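Local atomic coordinates of aldehyde dehydrogenase (Anabaena variabilis, PDB entry 4H7N), a protein that probably oxidises aldehydes to carboxylic acids with NAD+ as the electron acceptor, as other members of the aldehyde dehydrogenase family do. Residues L56-R67 / I88-C99. Numbering follows the deposited sequence.
Sequences LQQWKQAILSRR and IDSFLASIDRWC
Phe91 points the edge of its ring at the face of the Trp59 six-membered ring in an offset edge-to-face pair, with planes 78° apart. CD1 of Ile63 sits over the centre of the Trp59 ring and also meets the Phe91 edge, 3.9 Å from CE2. This is the buried side of two nearly antiparallel helices, 48-64 and 82-106, whose segment axes approach to 10.4 Å. Leu140 and Met144 of helix 139-144 also pack on Phe91, and Leu182 on Trp59. Leu92 carries the packing outward: its CD1 lies 3.5 Å from Leu64 CD2, and its CD2 meets the CG of Lys60.

The outer side is polar and more open. Lys60 starts with CG anti to the backbone N (chi1 -169°); its stem slants across Leu92 and Ile95, then bends at chi3. This brings NZ 2.6 Å from Asp96 OD1, on its syn lone pair, in a salt bridge. Gln57 NE2 reaches the anti side of the same oxygen at 2.9 Å, while its OE1 accepts from Lys60 NZ. With an alanine at Lys60, Asp96 would probably lose its charge mate and the flank of Leu92 its cover.

Farther along, the extended chain of Arg67 brings NH1 and NH2 end-on to Asp89 OD1, at 3.0 and 2.9 Å. CG2 of Ile88 lies over one guanidinium face. The chemistry is thus divided: aromatic and aliphatic groups join the helices inside; outside, Asp96 ties helix 82-106 to Lys60 of helix 48-64, and Asp89 ties it to Arg67 at the start of helix 67-78.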
ATOM      1  N   LEU A  56      11.667 -24.579  -1.701  1.00 31.29           N
ATOM      2  CA  LEU A  56      10.977 -24.427  -0.426  1.00 30.60           C
ATOM      3  C   LEU A  56      10.561 -25.795   0.100  1.00 30.01           C
ATOM      4  O   LEU A  56      10.675 -26.073   1.305  1.00 27.43           O
ATOM      5  CB  LEU A  56       9.742 -23.498  -0.564  1.00 31.20           C
ATOM      6  CG  LEU A  56       9.968 -22.020  -0.256  1.00 35.30           C
ATOM      7  CD1 LEU A  56      10.405 -21.786   1.174  1.00 38.53           C
ATOM      8  CD2 LEU A  56      11.021 -21.375  -1.107  1.00 37.23           C
ATOM      9  N   GLN A  57      10.094 -26.674  -0.785  1.00 30.31           N
ATOM     10  CA  GLN A  57       9.751 -28.029  -0.343  1.00 33.18           C
ATOM     11  C   GLN A  57      10.988 -28.807   0.143  1.00 33.24           C
ATOM     12  O   GLN A  57      10.873 -29.626   1.059  1.00 33.22           O
ATOM     13  CB  GLN A  57       8.994 -28.815  -1.444  1.00 35.06           C
ATOM     14  CG  GLN A  57       7.591 -28.220  -1.686  1.00 35.04           C
ATOM     15  CD  GLN A  57       6.591 -28.500  -0.548  1.00 35.27           C
ATOM     16  OE1 GLN A  57       6.579 -29.562   0.047  1.00 39.06           O
ATOM     17  NE2 GLN A  57       5.737 -27.551  -0.271  1.00 35.05           N
ATOM     18  N   GLN A  58      12.140 -28.601  -0.494  1.00 33.89           N
ATOM     19  CA  GLN A  58      13.401 -29.208  -0.013  1.00 35.83           C
ATOM     20  C   GLN A  58      13.730 -28.692   1.386  1.00 34.00           C
ATOM     21  O   GLN A  58      14.175 -29.465   2.231  1.00 33.22           O
ATOM     22  CB  GLN A  58      14.610 -28.907  -0.925  1.00 37.92           C
ATOM     23  CG  GLN A  58      14.821 -29.875  -2.044  1.00 43.81           C
ATOM     24  CD  GLN A  58      15.522 -29.305  -3.288  1.00 47.76           C
ATOM     25  OE1 GLN A  58      16.055 -28.186  -3.304  1.00 44.96           O
ATOM     26  NE2 GLN A  58      15.530 -30.121  -4.359  1.00 51.33           N
ATOM     27  N   TRP A  59      13.528 -27.386   1.603  1.00 30.68           N
ATOM     28  CA  TRP A  59      13.742 -26.765   2.920  1.00 29.25           C
ATOM     29  C   TRP A  59      12.767 -27.363   3.936  1.00 29.77           C
ATOM     30  O   TRP A  59      13.182 -27.790   5.033  1.00 29.79           O
ATOM     31  CB  TRP A  59      13.639 -25.225   2.840  1.00 27.91           C
ATOM     32  CG  TRP A  59      14.014 -24.528   4.097  1.00 28.08           C
ATOM     33  CD1 TRP A  59      15.071 -24.823   4.905  1.00 27.70           C
ATOM     34  CD2 TRP A  59      13.362 -23.428   4.693  1.00 27.85           C
ATOM     35  NE1 TRP A  59      15.123 -23.972   5.934  1.00 27.10           N
ATOM     36  CE2 TRP A  59      14.073 -23.119   5.866  1.00 26.02           C
ATOM     37  CE3 TRP A  59      12.242 -22.662   4.354  1.00 28.45           C
ATOM     38  CZ2 TRP A  59      13.709 -22.098   6.705  1.00 26.05           C
ATOM     39  CZ3 TRP A  59      11.876 -21.653   5.187  1.00 27.70           C
ATOM     40  CH2 TRP A  59      12.601 -21.381   6.367  1.00 26.09           C
ATOM     41  N   LYS A  60      11.503 -27.501   3.551  1.00 29.46           N
ATOM     42  CA  LYS A  60      10.523 -28.128   4.412  1.00 32.39           C
ATOM     43  C   LYS A  60      10.931 -29.572   4.796  1.00 33.23           C
ATOM     44  O   LYS A  60      10.845 -29.983   5.961  1.00 31.43           O
ATOM     45  CB  LYS A  60       9.136 -28.158   3.762  1.00 33.67           C
ATOM     46  CG  LYS A  60       8.056 -28.568   4.736  1.00 36.54           C
ATOM     47  CD  LYS A  60       6.660 -28.644   4.119  1.00 38.81           C
ATOM     48  CE  LYS A  60       6.313 -30.072   3.816  1.00 43.76           C
ATOM     49  NZ  LYS A  60       5.232 -30.229   2.826  1.00 46.33           N
ATOM     50  N   GLN A  61      11.382 -30.334   3.820  1.00 34.73           N
ATOM     51  CA  GLN A  61      11.867 -31.676   4.115  1.00 38.12           C
ATOM     52  C   GLN A  61      13.004 -31.689   5.131  1.00 36.42           C
ATOM     53  O   GLN A  61      12.995 -32.517   6.039  1.00 34.55           O
ATOM     54  CB  GLN A  61      12.272 -32.442   2.838  1.00 42.85           C
ATOM     55  CG  GLN A  61      11.059 -32.881   2.018  1.00 46.44           C
ATOM     56  CD  GLN A  61      10.001 -33.591   2.873  1.00 50.29           C
ATOM     57  OE1 GLN A  61      10.316 -34.506   3.665  1.00 54.35           O
ATOM     58  NE2 GLN A  61       8.752 -33.169   2.736  1.00 49.44           N
ATOM     59  N   ALA A  62      13.983 -30.809   4.967  1.00 33.58           N
ATOM     60  CA  ALA A  62      15.097 -30.725   5.897  1.00 34.40           C
ATOM     61  C   ALA A  62      14.644 -30.337   7.304  1.00 33.27           C
ATOM     62  O   ALA A  62      15.154 -30.865   8.272  1.00 33.23           O
ATOM     63  CB  ALA A  62      16.168 -29.748   5.404  1.00 35.43           C
ATOM     64  N   ILE A  63      13.715 -29.400   7.410  1.00 32.21           N
ATOM     65  CA  ILE A  63      13.177 -29.005   8.698  1.00 31.08           C
ATOM     66  C   ILE A  63      12.463 -30.171   9.327  1.00 32.92           C
ATOM     67  O   ILE A  63      12.648 -30.463  10.516  1.00 33.11           O
ATOM     68  CB  ILE A  63      12.180 -27.833   8.558  1.00 30.06           C
ATOM     69  CG1 ILE A  63      12.890 -26.598   8.082  1.00 29.43           C
ATOM     70  CG2 ILE A  63      11.458 -27.562   9.868  1.00 30.13           C
ATOM     71  CD1 ILE A  63      11.949 -25.585   7.437  1.00 28.37           C
ATOM     72  N   LEU A  64      11.646 -30.858   8.553  1.00 32.89           N
ATOM     73  CA  LEU A  64      10.966 -32.035   9.073  1.00 34.19           C
ATOM     74  C   LEU A  64      11.917 -33.117   9.551  1.00 36.77           C
ATOM     75  O   LEU A  64      11.593 -33.837  10.496  1.00 35.78           O
ATOM     76  CB  LEU A  64      10.068 -32.635   7.993  1.00 37.34           C
ATOM     77  CG  LEU A  64       8.747 -31.909   7.756  1.00 38.78           C
ATOM     78  CD1 LEU A  64       8.026 -32.435   6.525  1.00 41.48           C
ATOM     79  CD2 LEU A  64       7.869 -32.027   8.994  1.00 40.79           C
ATOM     80  N   SER A  65      13.059 -33.284   8.877  1.00 36.67           N
ATOM     81  CA  SER A  65      14.048 -34.269   9.316  1.00 38.62           C
ATOM     82  C   SER A  65      14.653 -33.967  10.688  1.00 39.51           C
ATOM     83  O   SER A  65      15.277 -34.834  11.280  1.00 45.01           O
ATOM     84  CB  SER A  65      15.202 -34.390   8.316  1.00 39.08           C
ATOM     85  OG  SER A  65      16.144 -33.310   8.436  1.00 37.86           O
ATOM     86  N   ARG A  66      14.516 -32.741  11.162  1.00 37.33           N
ATOM     87  CA  ARG A  66      15.084 -32.319  12.437  1.00 37.15           C
ATOM     88  C   ARG A  66      14.013 -31.653  13.273  1.00 32.94           C
ATOM     89  O   ARG A  66      14.265 -30.681  13.999  1.00 31.45           O
ATOM     90  CB  ARG A  66      16.289 -31.390  12.193  1.00 39.31           C
ATOM     91  CG  ARG A  66      17.512 -32.092  11.539  1.00 41.97           C
ATOM     92  CD  ARG A  66      17.971 -33.312  12.352  1.00 46.43           C
ATOM     93  NE  ARG A  66      18.670 -34.362  11.563  1.00 47.77           N
ATOM     94  CZ  ARG A  66      19.910 -34.227  11.109  1.00 50.21           C
ATOM     95  NH1 ARG A  66      20.504 -35.207  10.431  1.00 50.08           N
ATOM     96  NH2 ARG A  66      20.573 -33.088  11.349  1.00 52.85           N
ATOM     97  N   ARG A  67      12.806 -32.174  13.181  1.00 32.97           N
ATOM     98  CA  ARG A  67      11.667 -31.516  13.834  1.00 33.10           C
ATOM     99  C   ARG A  67      11.868 -31.410  15.339  1.00 32.00           C
ATOM    100  O   ARG A  67      11.515 -30.409  15.937  1.00 29.43           O
ATOM    101  CB  ARG A  67      10.360 -32.264  13.537  1.00 34.88           C
ATOM    102  CG  ARG A  67       9.147 -31.510  14.041  1.00 34.01           C
ATOM    103  CD  ARG A  67       7.822 -32.160  13.661  1.00 34.97           C
ATOM    104  NE  ARG A  67       6.779 -31.428  14.384  1.00 33.58           N
ATOM    105  CZ  ARG A  67       5.581 -31.108  13.924  1.00 33.22           C
ATOM    106  NH1 ARG A  67       5.192 -31.481  12.723  1.00 36.49           N
ATOM    107  NH2 ARG A  67       4.740 -30.467  14.708  1.00 32.51           N
ATOM    108  N   ILE A  88       4.443 -25.056  14.829  1.00 25.96           N
ATOM    109  CA  ILE A  88       5.214 -25.787  13.843  1.00 27.64           C
ATOM    110  C   ILE A  88       4.325 -26.358  12.715  1.00 28.23           C
ATOM    111  O   ILE A  88       4.684 -26.289  11.550  1.00 26.71           O
ATOM    112  CB  ILE A  88       6.083 -26.869  14.480  1.00 27.01           C
ATOM    113  CG1 ILE A  88       7.161 -26.215  15.317  1.00 28.06           C
ATOM    114  CG2 ILE A  88       6.736 -27.688  13.391  1.00 30.16           C
ATOM    115  CD1 ILE A  88       7.917 -27.120  16.296  1.00 27.70           C
ATOM    116  N   ASP A  89       3.194 -26.941  13.078  1.00 30.58           N
ATOM    117  CA  ASP A  89       2.260 -27.520  12.105  1.00 32.86           C
ATOM    118  C   ASP A  89       1.727 -26.430  11.162  1.00 31.84           C
ATOM    119  O   ASP A  89       1.656 -26.610   9.949  1.00 33.36           O
ATOM    120  CB  ASP A  89       1.095 -28.191  12.835  1.00 35.38           C
ATOM    121  CG  ASP A  89       1.500 -29.516  13.487  1.00 40.33           C
ATOM    122  OD1 ASP A  89       2.455 -30.168  13.001  1.00 40.12           O
ATOM    123  OD2 ASP A  89       0.843 -29.901  14.492  1.00 47.71           O
ATOM    124  N   SER A  90       1.375 -25.305  11.750  1.00 31.10           N
ATOM    125  CA  SER A  90       0.861 -24.149  11.026  1.00 30.55           C
ATOM    126  C   SER A  90       1.903 -23.543  10.052  1.00 30.65           C
ATOM    127  O   SER A  90       1.607 -23.244   8.874  1.00 27.03           O
ATOM    128  CB  SER A  90       0.335 -23.141  12.028  1.00 30.92           C
ATOM    129  OG  SER A  90       0.256 -21.838  11.445  1.00 34.82           O
ATOM    130  N   PHE A  91       3.137 -23.387  10.506  1.00 30.29           N
ATOM    131  CA  PHE A  91       4.266 -23.036   9.603  1.00 29.30           C
ATOM    132  C   PHE A  91       4.411 -24.011   8.415  1.00 29.08           C
ATOM    133  O   PHE A  91       4.500 -23.605   7.268  1.00 29.32           O
ATOM    134  CB  PHE A  91       5.588 -23.013  10.412  1.00 27.87           C
ATOM    135  CG  PHE A  91       6.837 -22.874   9.577  1.00 28.19           C
ATOM    136  CD1 PHE A  91       6.979 -21.859   8.688  1.00 30.16           C
ATOM    137  CD2 PHE A  91       7.864 -23.749   9.715  1.00 31.39           C
ATOM    138  CE1 PHE A  91       8.134 -21.718   7.950  1.00 28.50           C
ATOM    139  CE2 PHE A  91       9.014 -23.619   9.013  1.00 29.87           C
ATOM    140  CZ  PHE A  91       9.156 -22.585   8.131  1.00 29.66           C
ATOM    141  N   LEU A  92       4.463 -25.294   8.707  1.00 30.50           N
ATOM    142  CA  LEU A  92       4.591 -26.295   7.650  1.00 31.87           C
ATOM    143  C   LEU A  92       3.421 -26.264   6.636  1.00 30.82           C
ATOM    144  O   LEU A  92       3.642 -26.370   5.429  1.00 29.99           O
ATOM    145  CB  LEU A  92       4.726 -27.693   8.244  1.00 34.85           C
ATOM    146  CG  LEU A  92       5.970 -27.912   9.123  1.00 37.13           C
ATOM    147  CD1 LEU A  92       5.869 -29.268   9.804  1.00 38.89           C
ATOM    148  CD2 LEU A  92       7.267 -27.789   8.350  1.00 37.81           C
ATOM    149  N   ALA A  93       2.203 -26.096   7.117  1.00 29.69           N
ATOM    150  CA  ALA A  93       1.040 -26.022   6.207  1.00 31.15           C
ATOM    151  C   ALA A  93       1.066 -24.746   5.411  1.00 29.92           C
ATOM    152  O   ALA A  93       0.590 -24.693   4.277  1.00 26.24           O
ATOM    153  CB  ALA A  93      -0.285 -26.137   6.953  1.00 31.62           C
ATOM    154  N   SER A  94       1.610 -23.691   6.001  1.00 27.89           N
ATOM    155  CA  SER A  94       1.686 -22.435   5.279  1.00 29.38           C
ATOM    156  C   SER A  94       2.691 -22.515   4.086  1.00 27.48           C
ATOM    157  O   SER A  94       2.450 -21.952   3.018  1.00 26.60           O
ATOM    158  CB  SER A  94       1.970 -21.315   6.284  1.00 33.38           C
ATOM    159  OG  SER A  94       2.457 -20.201   5.619  1.00 44.09           O
ATOM    160  N   ILE A  95       3.779 -23.269   4.225  1.00 25.58           N
ATOM    161  CA  ILE A  95       4.683 -23.434   3.134  1.00 26.07           C
ATOM    162  C   ILE A  95       3.944 -24.135   1.987  1.00 27.84           C
ATOM    163  O   ILE A  95       4.030 -23.719   0.808  1.00 28.66           O
ATOM    164  CB  ILE A  95       5.882 -24.316   3.556  1.00 28.48           C
ATOM    165  CG1 ILE A  95       6.805 -23.578   4.565  1.00 29.59           C
ATOM    166  CG2 ILE A  95       6.682 -24.735   2.328  1.00 29.97           C
ATOM    167  CD1 ILE A  95       7.971 -24.463   5.029  1.00 29.22           C
ATOM    168  N   ASP A  96       3.208 -25.209   2.321  1.00 28.12           N
ATOM    169  CA  ASP A  96       2.405 -25.916   1.325  1.00 29.66           C
ATOM    170  C   ASP A  96       1.381 -25.015   0.634  1.00 29.92           C
ATOM    171  O   ASP A  96       1.254 -25.032  -0.610  1.00 30.21           O
ATOM    172  CB  ASP A  96       1.695 -27.139   1.933  1.00 31.83           C
ATOM    173  CG  ASP A  96       2.675 -28.292   2.252  1.00 35.59           C
ATOM    174  OD1 ASP A  96       3.899 -28.169   1.905  1.00 35.55           O
ATOM    175  OD2 ASP A  96       2.218 -29.336   2.809  1.00 37.09           O
ATOM    176  N   ARG A  97       0.618 -24.292   1.432  1.00 29.16           N
ATOM    177  CA  ARG A  97      -0.444 -23.443   0.922  0.80 32.26           C
ATOM    178  C   ARG A  97       0.053 -22.360  -0.044  1.00 29.71           C
ATOM    179  O   ARG A  97      -0.497 -22.169  -1.139  1.00 29.83           O
ATOM    180  CB  ARG A  97      -1.178 -22.793   2.083  0.80 35.36           C
ATOM    181  CG  ARG A  97      -2.428 -22.052   1.634  0.80 41.19           C
ATOM    182  CD  ARG A  97      -3.217 -21.462   2.798  0.80 44.17           C
ATOM    183  NE  ARG A  97      -2.384 -20.964   3.892  0.80 46.90           N
ATOM    184  CZ  ARG A  97      -1.837 -19.747   3.978  0.80 49.09           C
ATOM    185  NH1 ARG A  97      -1.115 -19.455   5.061  0.80 44.87           N
ATOM    186  NH2 ARG A  97      -1.982 -18.830   2.995  0.80 50.32           N
ATOM    187  N   TRP A  98       1.077 -21.634   0.356  1.00 27.81           N
ATOM    188  CA  TRP A  98       1.681 -20.657  -0.541  1.00 26.88           C
ATOM    189  C   TRP A  98       2.324 -21.284  -1.779  1.00 28.81           C
ATOM    190  O   TRP A  98       2.255 -20.714  -2.845  1.00 25.64           O
ATOM    191  CB  TRP A  98       2.714 -19.792   0.209  1.00 26.82           C
ATOM    192  CG  TRP A  98       2.069 -18.788   1.086  1.00 26.12           C
ATOM    193  CD1 TRP A  98       2.151 -18.685   2.453  1.00 26.26           C
ATOM    194  CD2 TRP A  98       1.197 -17.728   0.654  1.00 27.18           C
ATOM    195  NE1 TRP A  98       1.369 -17.624   2.878  1.00 26.79           N
ATOM    196  CE2 TRP A  98       0.805 -17.011   1.797  1.00 27.00           C
ATOM    197  CE3 TRP A  98       0.752 -17.302  -0.592  1.00 28.88           C
ATOM    198  CZ2 TRP A  98      -0.052 -15.913   1.738  1.00 27.63           C
ATOM    199  CZ3 TRP A  98      -0.090 -16.209  -0.656  1.00 30.45           C
ATOM    200  CH2 TRP A  98      -0.488 -15.538   0.517  1.00 28.04           C
ATOM    201  N   CYS A  99       2.968 -22.445  -1.644  1.00 29.84           N
ATOM    202  CA  CYS A  99       3.476 -23.135  -2.835  1.00 31.86           C
ATOM    203  C   CYS A  99       2.354 -23.439  -3.844  1.00 30.73           C
ATOM    204  O   CYS A  99       2.537 -23.378  -5.091  1.00 30.81           O
ATOM    205  CB  CYS A  99       4.191 -24.432  -2.452  1.00 34.55           C
ATOM    206  SG  CYS A  99       5.851 -24.156  -1.784  1.00 34.70           S
TER